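PDB 6WT9: NTP_transf_2 domain-containing protein from Capnocytophaga granulosa, which synthesizes the second messenger 3',3'-c-di-GMP from two GTP molecules in a CBASS antiphage defence system that acts through bacterial cell death. Local coordinates for residues A[101-106]-A[210-215]; A[149-154]-A[218-223]. All coordinates share one frame; numbering follows the deposited sequence.

Contact 1: residues A[101-106]-A[210-215]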
ATOM      1  N   LEU A 101       0.638  13.458  -5.874  1.00 16.06           N
ATOM      2  CA  LEU A 101       0.826  14.577  -4.961  1.00 16.57           C
ATOM      3  C   LEU A 101       1.239  15.819  -5.739  1.00 16.47           C
ATOM      4  O   LEU A 101       2.157  15.766  -6.564  1.00 15.78           O
ATOM      5  CB  LEU A 101       1.876  14.241  -3.902  1.00 21.93           C
ATOM      6  CG  LEU A 101       1.445  13.259  -2.811  1.00 19.66           C
ATOM      7  CD1 LEU A 101       2.628  12.858  -1.954  1.00 22.78           C
ATOM      8  CD2 LEU A 101       0.362  13.881  -1.954  1.00 21.28           C
ATOM      9  N   VAL A 102       0.555  16.929  -5.478  1.00 13.84           N
ATOM     10  CA  VAL A 102       0.857  18.218  -6.092  1.00 18.03           C
ATOM     11  C   VAL A 102       1.401  19.111  -4.984  1.00 16.70           C
ATOM     12  O   VAL A 102       0.643  19.632  -4.160  1.00 18.77           O
ATOM     13  CB  VAL A 102      -0.374  18.839  -6.764  1.00 18.45           C
ATOM     14  CG1 VAL A 102       0.005  20.127  -7.473  1.00 12.42           C
ATOM     15  CG2 VAL A 102      -1.009  17.849  -7.733  1.00  9.67           C
ATOM     16  N   ILE A 103       2.719  19.292  -4.959  1.00 15.90           N
ATOM     17  CA  ILE A 103       3.410  19.943  -3.853  1.00 15.92           C
ATOM     18  C   ILE A 103       3.928  21.294  -4.325  1.00 20.05           C
ATOM     19  O   ILE A 103       4.631  21.375  -5.340  1.00 18.60           O
ATOM     20  CB  ILE A 103       4.556  19.065  -3.321  1.00 15.10           C
ATOM     21  CG1 ILE A 103       4.117  17.600  -3.275  1.00 13.50           C
ATOM     22  CG2 ILE A 103       4.991  19.532  -1.939  1.00 12.72           C
ATOM     23  CD1 ILE A 103       5.197  16.647  -2.809  1.00 23.53           C
ATOM     24  N   SER A 104       3.590  22.349  -3.585  1.00 27.30           N
ATOM     25  CA  SER A 104       4.023  23.693  -3.941  1.00 38.09           C
ATOM     26  C   SER A 104       5.504  23.888  -3.643  1.00 52.74           C
ATOM     27  O   SER A 104       6.014  23.433  -2.615  1.00 58.49           O
ATOM     28  CB  SER A 104       3.203  24.738  -3.183  1.00 36.83           C
ATOM     29  OG  SER A 104       1.861  24.767  -3.635  1.00 41.48           O
ATOM     30  N   ASP A 105       6.191  24.587  -4.547  1.00 59.72           N
ATOM     31  CA  ASP A 105       7.610  24.881  -4.400  1.00 64.76           C
ATOM     32  C   ASP A 105       7.891  25.983  -3.388  1.00 63.15           C
ATOM     33  O   ASP A 105       9.051  26.384  -3.240  1.00 64.21           O
ATOM     34  CB  ASP A 105       8.206  25.274  -5.754  1.00 69.48           C
ATOM     35  CG  ASP A 105       7.892  24.269  -6.840  1.00 72.16           C
ATOM     36  OD1 ASP A 105       7.252  23.243  -6.530  1.00 73.44           O
ATOM     37  OD2 ASP A 105       8.282  24.507  -8.003  1.00 72.51           O
ATOM     38  N   LYS A 106       6.872  26.481  -2.695  1.00 58.58           N
ATOM     39  CA  LYS A 106       7.042  27.578  -1.753  1.00 54.31           C
ATOM     40  C   LYS A 106       6.453  27.231  -0.390  1.00 46.43           C
ATOM     41  O   LYS A 106       5.241  27.055  -0.252  1.00 41.26           O
ATOM     42  CB  LYS A 106       6.395  28.852  -2.301  1.00 59.83           C
ATOM     43  CG  LYS A 106       7.065  29.395  -3.553  1.00 63.53           C
ATOM     44  CD  LYS A 106       6.159  30.361  -4.298  1.00 66.83           C
ATOM     45  CE  LYS A 106       6.915  31.077  -5.404  1.00 70.78           C
ATOM     46  NZ  LYS A 106       7.649  30.126  -6.284  1.00 72.12           N
ATOM     47  N   ARG A 210      11.534  16.412   5.702  1.00 23.42           N
ATOM     48  CA  ARG A 210      10.806  17.319   6.576  1.00 22.67           C
ATOM     49  C   ARG A 210       9.301  17.098   6.526  1.00 23.90           C
ATOM     50  O   ARG A 210       8.583  17.642   7.373  1.00 27.26           O
ATOM     51  CB  ARG A 210      11.139  18.771   6.225  1.00 30.13           C
ATOM     52  CG  ARG A 210      11.252  19.055   4.733  1.00 36.62           C
ATOM     53  CD  ARG A 210      12.134  20.271   4.490  1.00 42.63           C
ATOM     54  NE  ARG A 210      12.353  20.531   3.070  1.00 47.85           N
ATOM     55  CZ  ARG A 210      11.769  21.513   2.391  1.00 53.01           C
ATOM     56  NH1 ARG A 210      12.027  21.676   1.100  1.00 53.55           N
ATOM     57  NH2 ARG A 210      10.931  22.339   3.004  1.00 57.96           N
ATOM     58  N   GLY A 211       8.810  16.314   5.570  1.00 16.44           N
ATOM     59  CA  GLY A 211       7.407  15.974   5.499  1.00 17.36           C
ATOM     60  C   GLY A 211       6.601  16.937   4.645  1.00 20.22           C
ATOM     61  O   GLY A 211       7.059  18.003   4.231  1.00 16.52           O
ATOM     62  N   ILE A 212       5.362  16.534   4.376  1.00 17.10           N
ATOM     63  CA  ILE A 212       4.419  17.353   3.631  1.00 16.02           C
ATOM     64  C   ILE A 212       3.214  17.631   4.517  1.00 21.36           C
ATOM     65  O   ILE A 212       2.985  16.967   5.532  1.00 22.41           O
ATOM     66  CB  ILE A 212       3.976  16.692   2.309  1.00 15.86           C
ATOM     67  CG1 ILE A 212       3.226  15.387   2.584  1.00 18.51           C
ATOM     68  CG2 ILE A 212       5.178  16.445   1.412  1.00 18.13           C
ATOM     69  CD1 ILE A 212       2.720  14.700   1.334  1.00 15.65           C
ATOM     70  N   GLN A 213       2.440  18.637   4.119  1.00 20.32           N
ATOM     71  CA  GLN A 213       1.221  19.023   4.818  1.00 23.74           C
ATOM     72  C   GLN A 213       0.088  19.063   3.805  1.00 21.29           C
ATOM     73  O   GLN A 213       0.124  19.860   2.860  1.00 18.38           O
ATOM     74  CB  GLN A 213       1.393  20.377   5.512  1.00 29.05           C
ATOM     75  CG  GLN A 213       2.514  20.381   6.548  1.00 39.44           C
ATOM     76  CD  GLN A 213       2.747  21.744   7.170  1.00 45.01           C
ATOM     77  OE1 GLN A 213       2.608  21.919   8.380  1.00 49.92           O
ATOM     78  NE2 GLN A 213       3.113  22.717   6.344  1.00 44.78           N
ATOM     79  N   ILE A 214      -0.907  18.203   3.997  1.00 21.76           N
ATOM     80  CA  ILE A 214      -2.000  18.060   3.044  1.00 22.57           C
ATOM     81  C   ILE A 214      -2.944  19.246   3.172  1.00 24.57           C
ATOM     82  O   ILE A 214      -3.296  19.663   4.282  1.00 28.21           O
ATOM     83  CB  ILE A 214      -2.741  16.732   3.275  1.00 25.30           C
ATOM     84  CG1 ILE A 214      -1.752  15.563   3.263  1.00 29.69           C
ATOM     85  CG2 ILE A 214      -3.834  16.536   2.233  1.00 15.73           C
ATOM     86  CD1 ILE A 214      -0.964  15.442   1.980  1.00 30.45           C
ATOM     87  N   TYR A 215      -3.362  19.793   2.035  1.00 26.81           N
ATOM     88  CA  TYR A 215      -4.321  20.887   2.040  1.00 22.41           C
ATOM     89  C   TYR A 215      -5.724  20.349   2.292  1.00 24.34           C
ATOM     90  O   TYR A 215      -6.144  19.365   1.675  1.00 25.99           O
ATOM     91  CB  TYR A 215      -4.283  21.654   0.723  1.00 21.95           C
ATOM     92  CG  TYR A 215      -5.373  22.694   0.621  1.00 22.46           C
ATOM     93  CD1 TYR A 215      -5.366  23.813   1.442  1.00 24.60           C
ATOM     94  CD2 TYR A 215      -6.414  22.554  -0.288  1.00 23.15           C
ATOM     95  CE1 TYR A 215      -6.362  24.767   1.360  1.00 27.24           C
ATOM     96  CE2 TYR A 215      -7.415  23.503  -0.380  1.00 23.97           C
ATOM     97  CZ  TYR A 215      -7.384  24.607   0.448  1.00 27.02           C
ATOM     98  OH  TYR A 215      -8.375  25.558   0.365  1.00 32.81           O
TER
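Ile-212 reaches across to both Leu-101 and Ile-103, and its two branches divide the work. The delta methyl goes to the leucine: Ile-212 CD1 lies 3.8 Å from Leu-101 CD1. The other leucine methyl, CD2, is hardly farther off at 4.1 Å from the same Ile-212 CD1, so the isoleucine tip meets the fork of the leucine rather than one prong. CG1 of Ile-212 stands between its backbone N and carbonyl carbon (chi1 63°), and the straight run on to CD1 carries that methyl to the leucine. The gamma methyl faces Ile-103, with Ile-212 CG2 4.2 Å from Ile-103 CD1. Two residues on, Ile-214 adds a lighter touch, its CD1 4.4 Å from Leu-101 CD2.

No hydrogen bond crosses here, because these strands are not direct neighbours in the sheet. Their axes pass 8.9 Å apart with N-to-C directions at 109°, well short of the antiparallel relation of a flat sheet, a sign of strong twist, and only methyl-bearing branches bridge the gap. Strand 185-194 runs between them, parallel to strand 98-104 and antiparallel to strand 212-216, and Val-190 touches Leu-101. On this face Phe-229 of helix 228-241 packs on Leu-101, Ile-103 and Ile-212, so the contact is part of the apolar layer between sheet and helix in the nucleotidyltransferase fold, while strand 78-83 flanks strand 98-104 along its other edge.

Contact 2: residues A[149-154]-A[218-223]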
ATOM      1  N   ASP A 149      -2.215  29.771  -1.810  1.00 18.03           N
ATOM      2  CA  ASP A 149      -1.567  29.111  -2.937  1.00 25.56           C
ATOM      3  C   ASP A 149      -2.074  27.683  -3.106  1.00 29.20           C
ATOM      4  O   ASP A 149      -2.235  27.205  -4.235  1.00 28.38           O
ATOM      5  CB  ASP A 149      -0.049  29.125  -2.751  1.00 32.72           C
ATOM      6  CG  ASP A 149       0.694  28.664  -3.992  1.00 45.80           C
ATOM      7  OD1 ASP A 149       0.543  29.310  -5.052  1.00 52.08           O
ATOM      8  OD2 ASP A 149       1.431  27.660  -3.911  1.00 48.60           O
ATOM      9  N   LEU A 150      -2.339  26.990  -1.996  1.00 24.12           N
ATOM     10  CA  LEU A 150      -2.873  25.632  -2.071  1.00 20.08           C
ATOM     11  C   LEU A 150      -4.342  25.631  -2.479  1.00 19.03           C
ATOM     12  O   LEU A 150      -4.789  24.735  -3.203  1.00 18.49           O
ATOM     13  CB  LEU A 150      -2.694  24.921  -0.729  1.00 18.00           C
ATOM     14  CG  LEU A 150      -1.250  24.747  -0.254  1.00 21.53           C
ATOM     15  CD1 LEU A 150      -1.189  23.824   0.947  1.00 26.26           C
ATOM     16  CD2 LEU A 150      -0.378  24.220  -1.377  1.00 22.90           C
ATOM     17  N   LYS A 151      -5.105  26.622  -2.012  1.00 19.13           N
ATOM     18  CA  LYS A 151      -6.498  26.745  -2.430  1.00 20.29           C
ATOM     19  C   LYS A 151      -6.603  26.988  -3.931  1.00 21.13           C
ATOM     20  O   LYS A 151      -7.486  26.436  -4.599  1.00 22.08           O
ATOM     21  CB  LYS A 151      -7.171  27.873  -1.649  1.00 19.61           C
ATOM     22  CG  LYS A 151      -8.601  28.173  -2.056  1.00 25.16           C
ATOM     23  CD  LYS A 151      -9.148  29.345  -1.255  1.00 28.36           C
ATOM     24  CE  LYS A 151     -10.509  29.781  -1.760  1.00 31.67           C
ATOM     25  NZ  LYS A 151     -11.109  30.830  -0.890  1.00 30.20           N
ATOM     26  N   ASN A 152      -5.700  27.805  -4.479  1.00 14.50           N
ATOM     27  CA  ASN A 152      -5.702  28.067  -5.916  1.00 16.94           C
ATOM     28  C   ASN A 152      -5.393  26.800  -6.707  1.00 15.25           C
ATOM     29  O   ASN A 152      -6.077  26.485  -7.689  1.00 18.85           O
ATOM     30  CB  ASN A 152      -4.698  29.175  -6.242  1.00 22.06           C
ATOM     31  CG  ASN A 152      -4.542  29.406  -7.736  1.00 29.62           C
ATOM     32  OD1 ASN A 152      -5.480  29.832  -8.410  1.00 31.44           O
ATOM     33  ND2 ASN A 152      -3.349  29.139  -8.255  1.00 27.71           N
ATOM     34  N   ASN A 153      -4.364  26.059  -6.291  1.00 12.04           N
ATOM     35  CA  ASN A 153      -4.018  24.816  -6.976  1.00 15.64           C
ATOM     36  C   ASN A 153      -5.147  23.798  -6.901  1.00 14.50           C
ATOM     37  O   ASN A 153      -5.349  23.031  -7.849  1.00 10.20           O
ATOM     38  CB  ASN A 153      -2.736  24.226  -6.388  1.00 16.19           C
ATOM     39  CG  ASN A 153      -1.502  25.014  -6.776  1.00 17.05           C
ATOM     40  OD1 ASN A 153      -1.505  25.739  -7.772  1.00 15.54           O
ATOM     41  ND2 ASN A 153      -0.436  24.873  -5.995  1.00 14.63           N
ATOM     42  N   ARG A 154      -5.890  23.776  -5.794  1.00 19.61           N
ATOM     43  CA  ARG A 154      -7.015  22.855  -5.675  1.00 16.78           C
ATOM     44  C   ARG A 154      -8.138  23.237  -6.632  1.00 17.77           C
ATOM     45  O   ARG A 154      -8.707  22.377  -7.312  1.00 20.50           O
ATOM     46  CB  ARG A 154      -7.518  22.827  -4.230  1.00 18.94           C
ATOM     47  CG  ARG A 154      -8.760  21.976  -4.008  1.00 25.11           C
ATOM     48  CD  ARG A 154      -8.527  20.533  -4.424  1.00 35.88           C
ATOM     49  NE  ARG A 154      -9.285  19.591  -3.605  1.00 47.82           N
ATOM     50  CZ  ARG A 154     -10.494  19.131  -3.912  1.00 49.98           C
ATOM     51  NH1 ARG A 154     -11.092  19.525  -5.024  1.00 48.08           N
ATOM     52  NH2 ARG A 154     -11.104  18.275  -3.105  1.00 51.95           N
ATOM     53  N   ARG A 218     -11.916  21.773   3.208  1.00 29.47           N
ATOM     54  CA  ARG A 218     -13.031  22.025   4.113  1.00 38.39           C
ATOM     55  C   ARG A 218     -12.672  23.062   5.171  1.00 39.62           C
ATOM     56  O   ARG A 218     -13.478  23.950   5.475  1.00 35.17           O
ATOM     57  CB  ARG A 218     -13.473  20.712   4.760  1.00 41.07           C
ATOM     58  CG  ARG A 218     -14.316  20.859   6.010  1.00 46.78           C
ATOM     59  CD  ARG A 218     -13.517  20.466   7.237  1.00 59.36           C
ATOM     60  NE  ARG A 218     -12.655  19.316   6.973  1.00 65.66           N
ATOM     61  CZ  ARG A 218     -13.055  18.051   7.030  1.00 69.93           C
ATOM     62  NH1 ARG A 218     -14.310  17.763   7.345  1.00 73.05           N
ATOM     63  NH2 ARG A 218     -12.199  17.071   6.771  1.00 71.13           N
ATOM     64  N   SER A 219     -11.472  22.971   5.740  1.00 38.40           N
ATOM     65  CA  SER A 219     -11.040  23.903   6.772  1.00 40.50           C
ATOM     66  C   SER A 219     -10.159  25.024   6.242  1.00 39.97           C
ATOM     67  O   SER A 219      -9.815  25.931   7.008  1.00 43.38           O
ATOM     68  CB  SER A 219     -10.291  23.155   7.882  1.00 43.05           C
ATOM     69  OG  SER A 219      -9.104  22.563   7.387  1.00 46.11           O
ATOM     70  N   ASN A 220      -9.783  24.985   4.962  1.00 41.70           N
ATOM     71  CA  ASN A 220      -8.880  25.959   4.349  1.00 44.44           C
ATOM     72  C   ASN A 220      -7.525  26.013   5.055  1.00 47.40           C
ATOM     73  O   ASN A 220      -6.773  26.981   4.902  1.00 48.18           O
ATOM     74  CB  ASN A 220      -9.515  27.357   4.301  1.00 39.67           C
ATOM     75  CG  ASN A 220      -8.789  28.299   3.358  1.00 35.90           C
ATOM     76  OD1 ASN A 220      -8.210  27.872   2.359  1.00 33.74           O
ATOM     77  ND2 ASN A 220      -8.804  29.586   3.681  1.00 39.61           N
ATOM     78  N   THR A 221      -7.193  24.986   5.827  1.00 49.95           N
ATOM     79  CA  THR A 221      -5.923  24.894   6.529  1.00 52.18           C
ATOM     80  C   THR A 221      -5.068  23.802   5.898  1.00 52.04           C
ATOM     81  O   THR A 221      -5.446  23.173   4.905  1.00 49.04           O
ATOM     82  CB  THR A 221      -6.141  24.624   8.021  1.00 50.46           C
ATOM     83  OG1 THR A 221      -6.752  23.338   8.193  1.00 50.40           O
ATOM     84  CG2 THR A 221      -7.035  25.691   8.635  1.00 50.60           C
ATOM     85  N   ILE A 222      -3.900  23.579   6.491  1.00 57.19           N
ATOM     86  CA  ILE A 222      -2.974  22.537   6.065  1.00 61.15           C
ATOM     87  C   ILE A 222      -2.969  21.448   7.127  1.00 62.58           C
ATOM     88  O   ILE A 222      -2.884  21.741   8.326  1.00 64.38           O
ATOM     89  CB  ILE A 222      -1.563  23.103   5.827  1.00 64.94           C
ATOM     90  CG1 ILE A 222      -1.157  24.047   6.961  1.00 69.29           C
ATOM     91  CG2 ILE A 222      -1.505  23.839   4.503  1.00 60.81           C
ATOM     92  CD1 ILE A 222      -0.217  23.432   7.973  1.00 71.88           C
ATOM     93  N   GLU A 223      -3.084  20.195   6.690  1.00 65.03           N
ATOM     94  CA  GLU A 223      -3.085  19.080   7.624  1.00 65.12           C
ATOM     95  C   GLU A 223      -1.701  18.913   8.250  1.00 61.03           C
ATOM     96  O   GLU A 223      -0.707  19.485   7.797  1.00 62.17           O
ATOM     97  CB  GLU A 223      -3.517  17.791   6.924  1.00 70.91           C
ATOM     98  CG  GLU A 223      -4.942  17.805   6.376  1.00 78.45           C
ATOM     99  CD  GLU A 223      -6.004  17.655   7.456  1.00 84.68           C
ATOM    100  OE1 GLU A 223      -6.087  18.524   8.349  1.00 86.59           O
ATOM    101  OE2 GLU A 223      -6.756  16.660   7.409  1.00 86.59           O
TER
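Lys-151 and Asn-220 bring the two backbones closest, with their CA atoms 7.2 Å apart; at Leu-150 and Ile-222 the CA separation has grown to 8.7 Å. One side is regular helix, as the bond from Arg-154 N to Leu-150 O shows. The other is the turn that leads from strand 212-216 into the weakly bonded strand 221-226. Asn-220 takes a left-handed helical conformation there (phi 58°, psi 18°), and the flanking hydroxyls of Ser-219 and Thr-221 are hydrogen-bonded, OG to OG1 at 2.6 Å. Helix 147-164 thus lies against the sheet beside this beta hairpin, Leu-150 also touching Ile-191 and Asn-193 of strand 185-194.

Two separate touches join helix and hairpin. The apolar one sets Leu-150 CD1 against Ile-222 CG2 at 3.6 Å. Ile-222 offers its gamma methyl while its longer branch leads away from the helix, and that side chain is poorly ordered, so its exact placing deserves caution. The second touch is more exposed. Lys-151 is fully extended, CG anti to the backbone N (chi1 176°), and its chain crosses the Asn-220 side chain at a slant, with Lys-151 CD 4.0 Å from Asn-220 OD1. That oxygen is hydrogen-bonded to Tyr-215 OH, within the hairpin, and the tyrosine also packs on Leu-150 and Lys-151.

Chemically, the lysine offers Asn-220 mainly its aliphatic stem: Lys-151 NZ lies 5.3 Å from Asn-220 OD1. No hydrogen bond links residues 149-154 to 218-223. Across these two segments the contact is van der Waals packing, around buried Leu-150 with a more exposed border beside it.

Contact 1 and contact 2 lie with their centres about 11 Å apart and share one sheet. Helix 228-241 packs against contact 1, whereas helix 147-164 supplies contact 2 and is touched by Ser-104 and Tyr-215, one from each strand of contact 1. Ser-104 OG is probably hydrogen-bonded to Asp-149 OD2 at 2.9 Å, tying strand to helix. As in relatives of this fold, the metal-binding acidic residues probably lie on the central strands, among them strand 98-104, which contributes to contact 1. Contact 2 is more peripheral, its centre about 25 Å from the centre of the chain against about 20 Å for contact 1.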